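Local coordinates for protein DNA gyrase, B subunit, truncated (Myxococcus xanthus, PDB 3CWV) that probably supplies the ATP-binding part of a gyrase, a type II topoisomerase that breaks, passes and rejoins double-stranded DNA, at residues Val79-Gly84 against Ser100-Ser105; Val104-Ser109 against Val153-Val158. One frame throughout, in Å; residues are numbered along the deposited sequence.

Contact 1: residues Val79-Gly84 against Ser100-Ser105; sequences VRVATG and SMLVVS
Val103 projects from helix 102-107 onto the C-terminal end of helix 75-82. Its CB lies 3.9 Å from Val81 O, and from there the side chain forks. CG1 takes the branch between the backbone N and the carbonyl carbon (chi1 69°), which leaves CG2 anti to that N and aimed at the turn. CG2 stands 3.7 Å from Ala82 O and 3.9 Å from Gly84 N, so this methyl packs on the peptide backbone of the helix end, while Phe87 from the intervening loop also packs on Val103. A Schellman motif ends helix 75-82, with Gly84 as its C-prime residue: Gly84 N bonds to Val81 O at 3.0 Å, and Ala85 N to Arg80 O. Gly84 has a positive phi of 112°, where a CB would press on the carbonyl of Thr83, and this is what calls for glycine here. Beside this, Val81 CG1 meets Leu102 CD2 at 3.6 Å, the two side chains crossing at about a right angle, while Trp98 and Trp96 pack nearby on Val81 and Leu102 respectively. The glycine-rich connection before helix 102-107 probably corresponds to the ATP lid of GHKL ATPases such as GyrB. Just ahead of the helix, Ser100 makes an ST turn: its short side chain can fold back so that OG accepts from Leu102 N at 2.9 Å, in a nearly straight bond (161°), and OG is also hydrogen-bonded to Gly97 O.

Contact 2: residues Val104-Ser109 against Val153-Val158; sequences VSLALS and VRVHFV
Ser109, where the chain leaves helix 102-107 and enters a strand, brings its CA to 5.2 Å from the CA of Val158, and a CA-H...O contact joins Ser109 CA to Val158 O at 3.2 Å, bent to 122° at the hydrogen. Phe157 is the main side chain here. Its chi1 of 72° puts CG between the backbone N and the carbonyl carbon, and the ring lies against the helix, with Ser105 CB over one face, 4.4 Å from Phe157 CZ. Ser109 CB approaches the ring obliquely and lies 3.9 Å from Phe157 CB. Two serines suit this place because their small CB groups allow the helix end to settle close to the ring. Leu106, next along the helix from Ser105, leaves the backbone pointing away from the strand, but its CD2 returns to touch Val155 CG1 at 3.9 Å, the branched side chains crossing at roughly a right angle. Helix 28-47 adds Leu38 against both Val155 and Phe157, so two helices pack on the mixed sheet, the layering expected of the GHKL-type ATPase domain of the GyrB family. The hydroxyls are turned to backbone carbonyls: Ser109 OG donates to Leu106 O at 2.6 Å, where Ser109 N also bonds, and Ser105 OG is hydrogen-bonded to Leu34 O. With both buried hydroxyls satisfied in this way, the side chains meet mainly through carbon, with the one CA-H...O contact at the backbone.

How the contacts relate
From the N terminus, the chain runs along helix 75-82 and then through a long connection with neither helix nor strand, a loop that contact 1 closes when helix 102-107 packs against the end of the earlier helix. It continues from that helix into strand 109-118, passes up and down through strands 121-128 and 131-139, and returns in strand 151-159, where contact 2 closes a second, larger loop. The loops follow in series, neither nested nor crossing, overlapping merely at Val104 and Ser105. Helix 102-107 thus ties helix 75-82 to the mixed sheet, with helix 28-47 packing against it as well. The contact centres are about 9 Å apart, and Ala82 CA meets Leu106 CD1 at 3.8 Å, linking them directly.

Contact 1: residues Val79-Gly84 against Ser100-Ser105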
ATOM      1  N   VAL A  79      20.259  -2.617  11.521  1.00 24.58           N
ATOM      2  CA  VAL A  79      21.654  -2.549  11.058  1.00 25.46           C
ATOM      3  C   VAL A  79      21.882  -3.512   9.882  1.00 26.82           C
ATOM      4  O   VAL A  79      22.504  -3.131   8.878  1.00 24.72           O
ATOM      5  CB  VAL A  79      22.675  -2.790  12.169  1.00 28.42           C
ATOM      6  CG1 VAL A  79      24.109  -2.892  11.582  1.00 28.91           C
ATOM      7  CG2 VAL A  79      22.612  -1.631  13.206  1.00 26.32           C
ATOM      8  N   ARG A  80      21.362  -4.739   9.989  1.00 25.45           N
ATOM      9  CA  ARG A  80      21.509  -5.718   8.909  1.00 25.46           C
ATOM     10  C   ARG A  80      20.838  -5.265   7.602  1.00 26.48           C
ATOM     11  O   ARG A  80      21.462  -5.299   6.537  1.00 24.84           O
ATOM     12  CB  ARG A  80      20.971  -7.100   9.335  1.00 27.30           C
ATOM     13  CG  ARG A  80      21.801  -7.788  10.435  1.00 29.33           C
ATOM     14  CD  ARG A  80      21.267  -9.222  10.694  1.00 33.77           C
ATOM     15  NE  ARG A  80      21.597 -10.129   9.582  1.00 46.27           N
ATOM     16  CZ  ARG A  80      20.894 -11.209   9.235  1.00 48.02           C
ATOM     17  NH1 ARG A  80      19.788 -11.555   9.899  1.00 42.26           N
ATOM     18  NH2 ARG A  80      21.298 -11.940   8.202  1.00 51.83           N
ATOM     19  N   VAL A  81      19.567  -4.868   7.683  1.00 24.56           N
ATOM     20  CA  VAL A  81      18.844  -4.448   6.486  1.00 25.80           C
ATOM     21  C   VAL A  81      19.456  -3.190   5.877  1.00 27.20           C
ATOM     22  O   VAL A  81      19.453  -3.042   4.662  1.00 25.19           O
ATOM     23  CB  VAL A  81      17.330  -4.289   6.730  1.00 26.20           C
ATOM     24  CG1 VAL A  81      16.659  -3.658   5.538  1.00 35.26           C
ATOM     25  CG2 VAL A  81      16.688  -5.671   7.040  1.00 27.45           C
ATOM     26  N   ALA A  82      20.030  -2.320   6.709  1.00 26.62           N
ATOM     27  CA  ALA A  82      20.670  -1.109   6.211  1.00 29.77           C
ATOM     28  C   ALA A  82      21.842  -1.369   5.252  1.00 30.35           C
ATOM     29  O   ALA A  82      22.143  -0.525   4.426  1.00 30.78           O
ATOM     30  CB  ALA A  82      21.122  -0.210   7.380  1.00 28.94           C
ATOM     31  N   THR A  83      22.531  -2.506   5.376  1.00 31.78           N
ATOM     32  CA  THR A  83      23.566  -2.829   4.367  1.00 33.53           C
ATOM     33  C   THR A  83      23.149  -3.848   3.299  1.00 32.27           C
ATOM     34  O   THR A  83      23.986  -4.359   2.550  1.00 34.40           O
ATOM     35  CB  THR A  83      24.871  -3.256   4.974  1.00 35.56           C
ATOM     36  OG1 THR A  83      24.652  -4.379   5.828  1.00 37.01           O
ATOM     37  CG2 THR A  83      25.470  -2.115   5.777  1.00 40.24           C
ATOM     38  N   GLY A  84      21.863  -4.138   3.220  1.00 27.77           N
ATOM     39  CA  GLY A  84      21.395  -4.992   2.152  1.00 26.75           C
ATOM     40  C   GLY A  84      20.892  -6.357   2.520  1.00 24.35           C
ATOM     41  O   GLY A  84      20.447  -7.114   1.653  1.00 24.79           O
ATOM     42  N   SER A 100      12.482  -5.737   1.331  1.00 23.71           N
ATOM     43  CA  SER A 100      11.812  -4.509   0.955  1.00 22.25           C
ATOM     44  C   SER A 100      12.816  -3.746   0.117  1.00 20.21           C
ATOM     45  O   SER A 100      13.906  -4.215  -0.088  1.00 21.51           O
ATOM     46  CB  SER A 100      11.430  -3.684   2.186  1.00 20.39           C
ATOM     47  OG  SER A 100      12.587  -3.068   2.769  1.00 24.80           O
ATOM     48  N   MET A 101      12.437  -2.552  -0.338  1.00 21.78           N
ATOM     49  CA  MET A 101      13.341  -1.666  -1.030  1.00 21.14           C
ATOM     50  C   MET A 101      13.882  -0.613  -0.058  1.00 20.27           C
ATOM     51  O   MET A 101      14.405   0.424  -0.474  1.00 22.03           O
ATOM     52  CB  MET A 101      12.611  -0.968  -2.202  1.00 21.60           C
ATOM     53  CG  MET A 101      11.994  -1.948  -3.249  1.00 27.65           C
ATOM     54  SD  MET A 101      13.311  -2.747  -4.173  1.00 25.12           S
ATOM     55  CE  MET A 101      13.777  -1.437  -5.307  1.00 36.09           C
ATOM     56  N   LEU A 102      13.773  -0.856   1.252  1.00 19.51           N
ATOM     57  CA  LEU A 102      14.421   0.054   2.200  1.00 21.47           C
ATOM     58  C   LEU A 102      15.876   0.443   1.895  1.00 21.01           C
ATOM     59  O   LEU A 102      16.248   1.623   2.029  1.00 21.13           O
ATOM     60  CB  LEU A 102      14.319  -0.497   3.661  1.00 19.09           C
ATOM     61  CG  LEU A 102      15.052   0.264   4.762  1.00 25.49           C
ATOM     62  CD1 LEU A 102      14.501   1.694   4.921  1.00 23.00           C
ATOM     63  CD2 LEU A 102      14.985  -0.554   6.108  1.00 21.72           C
ATOM     64  N   VAL A 103      16.722  -0.529   1.548  1.00 18.71           N
ATOM     65  CA  VAL A 103      18.126  -0.239   1.346  1.00 20.00           C
ATOM     66  C   VAL A 103      18.324   0.728   0.159  1.00 23.51           C
ATOM     67  O   VAL A 103      19.299   1.445   0.130  1.00 19.96           O
ATOM     68  CB  VAL A 103      18.976  -1.501   1.108  1.00 21.73           C
ATOM     69  CG1 VAL A 103      18.680  -2.171  -0.248  1.00 23.05           C
ATOM     70  CG2 VAL A 103      20.511  -1.151   1.181  1.00 23.00           C
ATOM     71  N   VAL A 104      17.383   0.745  -0.779  1.00 20.13           N
ATOM     72  CA  VAL A 104      17.486   1.717  -1.901  1.00 21.51           C
ATOM     73  C   VAL A 104      17.296   3.143  -1.396  1.00 20.69           C
ATOM     74  O   VAL A 104      18.050   4.026  -1.756  1.00 22.47           O
ATOM     75  CB  VAL A 104      16.498   1.386  -3.006  1.00 23.26           C
ATOM     76  CG1 VAL A 104      16.615   2.406  -4.202  1.00 21.76           C
ATOM     77  CG2 VAL A 104      16.770  -0.011  -3.501  1.00 21.75           C
ATOM     78  N   SER A 105      16.282   3.368  -0.564  1.00 21.61           N
ATOM     79  CA  SER A 105      16.046   4.702  -0.018  1.00 23.19           C
ATOM     80  C   SER A 105      17.244   5.160   0.784  1.00 21.61           C
ATOM     81  O   SER A 105      17.665   6.310   0.681  1.00 19.23           O
ATOM     82  CB  SER A 105      14.778   4.754   0.821  1.00 23.69           C
ATOM     83  OG  SER A 105      13.667   4.404   0.025  1.00 23.82           O
TER

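Contact 2: residues Val104-Ser109 against Val153-Val158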
ATOM      1  N   VAL A 104      17.383   0.745  -0.779  1.00 20.13           N
ATOM      2  CA  VAL A 104      17.486   1.717  -1.901  1.00 21.51           C
ATOM      3  C   VAL A 104      17.296   3.143  -1.396  1.00 20.69           C
ATOM      4  O   VAL A 104      18.050   4.026  -1.756  1.00 22.47           O
ATOM      5  CB  VAL A 104      16.498   1.386  -3.006  1.00 23.26           C
ATOM      6  CG1 VAL A 104      16.615   2.406  -4.202  1.00 21.76           C
ATOM      7  CG2 VAL A 104      16.770  -0.011  -3.501  1.00 21.75           C
ATOM      8  N   SER A 105      16.282   3.368  -0.564  1.00 21.61           N
ATOM      9  CA  SER A 105      16.046   4.702  -0.018  1.00 23.19           C
ATOM     10  C   SER A 105      17.244   5.160   0.784  1.00 21.61           C
ATOM     11  O   SER A 105      17.665   6.310   0.681  1.00 19.23           O
ATOM     12  CB  SER A 105      14.778   4.754   0.821  1.00 23.69           C
ATOM     13  OG  SER A 105      13.667   4.404   0.025  1.00 23.82           O
ATOM     14  N   LEU A 106      17.787   4.266   1.597  1.00 19.25           N
ATOM     15  CA  LEU A 106      18.975   4.594   2.390  1.00 20.74           C
ATOM     16  C   LEU A 106      20.203   4.783   1.504  1.00 18.31           C
ATOM     17  O   LEU A 106      20.936   5.771   1.668  1.00 20.76           O
ATOM     18  CB  LEU A 106      19.283   3.466   3.397  1.00 16.74           C
ATOM     19  CG  LEU A 106      18.198   3.181   4.441  1.00 20.30           C
ATOM     20  CD1 LEU A 106      18.632   1.982   5.339  1.00 22.21           C
ATOM     21  CD2 LEU A 106      17.890   4.403   5.251  1.00 19.75           C
ATOM     22  N   ALA A 107      20.433   3.857   0.566  1.00 20.31           N
ATOM     23  CA  ALA A 107      21.603   3.972  -0.330  1.00 19.51           C
ATOM     24  C   ALA A 107      21.626   5.306  -1.076  1.00 20.44           C
ATOM     25  O   ALA A 107      22.697   5.877  -1.312  1.00 20.61           O
ATOM     26  CB  ALA A 107      21.636   2.802  -1.397  1.00 20.34           C
ATOM     27  N   LEU A 108      20.451   5.771  -1.489  1.00 22.63           N
ATOM     28  CA  LEU A 108      20.348   6.980  -2.329  1.00 22.58           C
ATOM     29  C   LEU A 108      20.104   8.272  -1.547  1.00 23.91           C
ATOM     30  O   LEU A 108      19.574   9.249  -2.092  1.00 23.03           O
ATOM     31  CB  LEU A 108      19.265   6.796  -3.410  1.00 24.23           C
ATOM     32  CG  LEU A 108      19.544   5.595  -4.347  1.00 22.41           C
ATOM     33  CD1 LEU A 108      18.455   5.426  -5.394  1.00 22.13           C
ATOM     34  CD2 LEU A 108      20.963   5.644  -4.992  1.00 18.67           C
ATOM     35  N   SER A 109      20.455   8.251  -0.258  1.00 23.58           N
ATOM     36  CA  SER A 109      20.433   9.444   0.575  1.00 22.74           C
ATOM     37  C   SER A 109      21.870   9.984   0.716  1.00 22.73           C
ATOM     38  O   SER A 109      22.821   9.230   0.584  1.00 24.98           O
ATOM     39  CB  SER A 109      19.814   9.132   1.964  1.00 20.07           C
ATOM     40  OG  SER A 109      20.634   8.179   2.660  1.00 21.07           O
ATOM     41  N   VAL A 153      10.324   2.459  15.285  1.00 23.47           N
ATOM     42  CA  VAL A 153      11.485   2.735  14.470  1.00 22.16           C
ATOM     43  C   VAL A 153      11.183   3.994  13.631  1.00 21.12           C
ATOM     44  O   VAL A 153      10.078   4.138  13.111  1.00 21.49           O
ATOM     45  CB  VAL A 153      11.880   1.520  13.586  1.00 23.45           C
ATOM     46  CG1 VAL A 153      10.651   0.937  12.886  1.00 23.14           C
ATOM     47  CG2 VAL A 153      12.992   1.895  12.591  1.00 22.72           C
ATOM     48  N   ARG A 154      12.141   4.904  13.597  1.00 22.96           N
ATOM     49  CA  ARG A 154      12.069   6.084  12.720  1.00 24.12           C
ATOM     50  C   ARG A 154      13.227   6.074  11.726  1.00 24.40           C
ATOM     51  O   ARG A 154      14.367   5.854  12.102  1.00 25.36           O
ATOM     52  CB  ARG A 154      12.125   7.360  13.570  1.00 24.04           C
ATOM     53  CG  ARG A 154      12.033   8.683  12.777  1.00 24.57           C
ATOM     54  CD  ARG A 154      12.337   9.840  13.777  1.00 30.45           C
ATOM     55  NE  ARG A 154      11.954  11.151  13.249  1.00 39.72           N
ATOM     56  CZ  ARG A 154      12.807  12.088  12.820  1.00 40.80           C
ATOM     57  NH1 ARG A 154      12.334  13.252  12.381  1.00 39.22           N
ATOM     58  NH2 ARG A 154      14.118  11.885  12.846  1.00 37.24           N
ATOM     59  N   VAL A 155      12.929   6.338  10.458  1.00 22.76           N
ATOM     60  CA  VAL A 155      13.966   6.426   9.442  1.00 22.83           C
ATOM     61  C   VAL A 155      13.839   7.845   8.889  1.00 22.25           C
ATOM     62  O   VAL A 155      12.787   8.209   8.411  1.00 20.84           O
ATOM     63  CB  VAL A 155      13.730   5.433   8.293  1.00 24.11           C
ATOM     64  CG1 VAL A 155      14.756   5.656   7.167  1.00 18.27           C
ATOM     65  CG2 VAL A 155      13.858   4.004   8.794  1.00 22.00           C
ATOM     66  N   HIS A 156      14.880   8.643   9.031  1.00 20.26           N
ATOM     67  CA  HIS A 156      14.851  10.038   8.553  1.00 23.36           C
ATOM     68  C   HIS A 156      15.954  10.119   7.514  1.00 24.60           C
ATOM     69  O   HIS A 156      17.060   9.704   7.797  1.00 26.14           O
ATOM     70  CB  HIS A 156      15.178  10.999   9.693  1.00 26.26           C
ATOM     71  CG  HIS A 156      15.407  12.412   9.241  1.00 32.63           C
ATOM     72  ND1 HIS A 156      16.654  12.903   8.905  1.00 40.98           N
ATOM     73  CD2 HIS A 156      14.537  13.425   9.034  1.00 35.06           C
ATOM     74  CE1 HIS A 156      16.541  14.173   8.553  1.00 37.94           C
ATOM     75  NE2 HIS A 156      15.266  14.516   8.635  1.00 33.89           N
ATOM     76  N   PHE A 157      15.680  10.671   6.327  1.00 23.40           N
ATOM     77  CA  PHE A 157      16.726  10.721   5.305  1.00 22.01           C
ATOM     78  C   PHE A 157      16.551  11.919   4.382  1.00 21.87           C
ATOM     79  O   PHE A 157      15.487  12.541   4.335  1.00 21.33           O
ATOM     80  CB  PHE A 157      16.807   9.415   4.479  1.00 22.14           C
ATOM     81  CG  PHE A 157      15.662   9.224   3.521  1.00 24.64           C
ATOM     82  CD1 PHE A 157      15.812   9.533   2.176  1.00 22.85           C
ATOM     83  CD2 PHE A 157      14.435   8.754   3.961  1.00 26.88           C
ATOM     84  CE1 PHE A 157      14.732   9.366   1.275  1.00 27.31           C
ATOM     85  CE2 PHE A 157      13.359   8.588   3.079  1.00 28.74           C
ATOM     86  CZ  PHE A 157      13.500   8.907   1.742  1.00 23.86           C
ATOM     87  N   VAL A 158      17.634  12.229   3.679  1.00 24.55           N
ATOM     88  CA  VAL A 158      17.694  13.322   2.724  1.00 24.08           C
ATOM     89  C   VAL A 158      18.151  12.751   1.375  1.00 22.17           C
ATOM     90  O   VAL A 158      19.287  12.308   1.233  1.00 19.86           O
ATOM     91  CB  VAL A 158      18.703  14.409   3.193  1.00 25.14           C
ATOM     92  CG1 VAL A 158      18.712  15.602   2.213  1.00 25.24           C
ATOM     93  CG2 VAL A 158      18.350  14.884   4.623  1.00 27.26           C
TER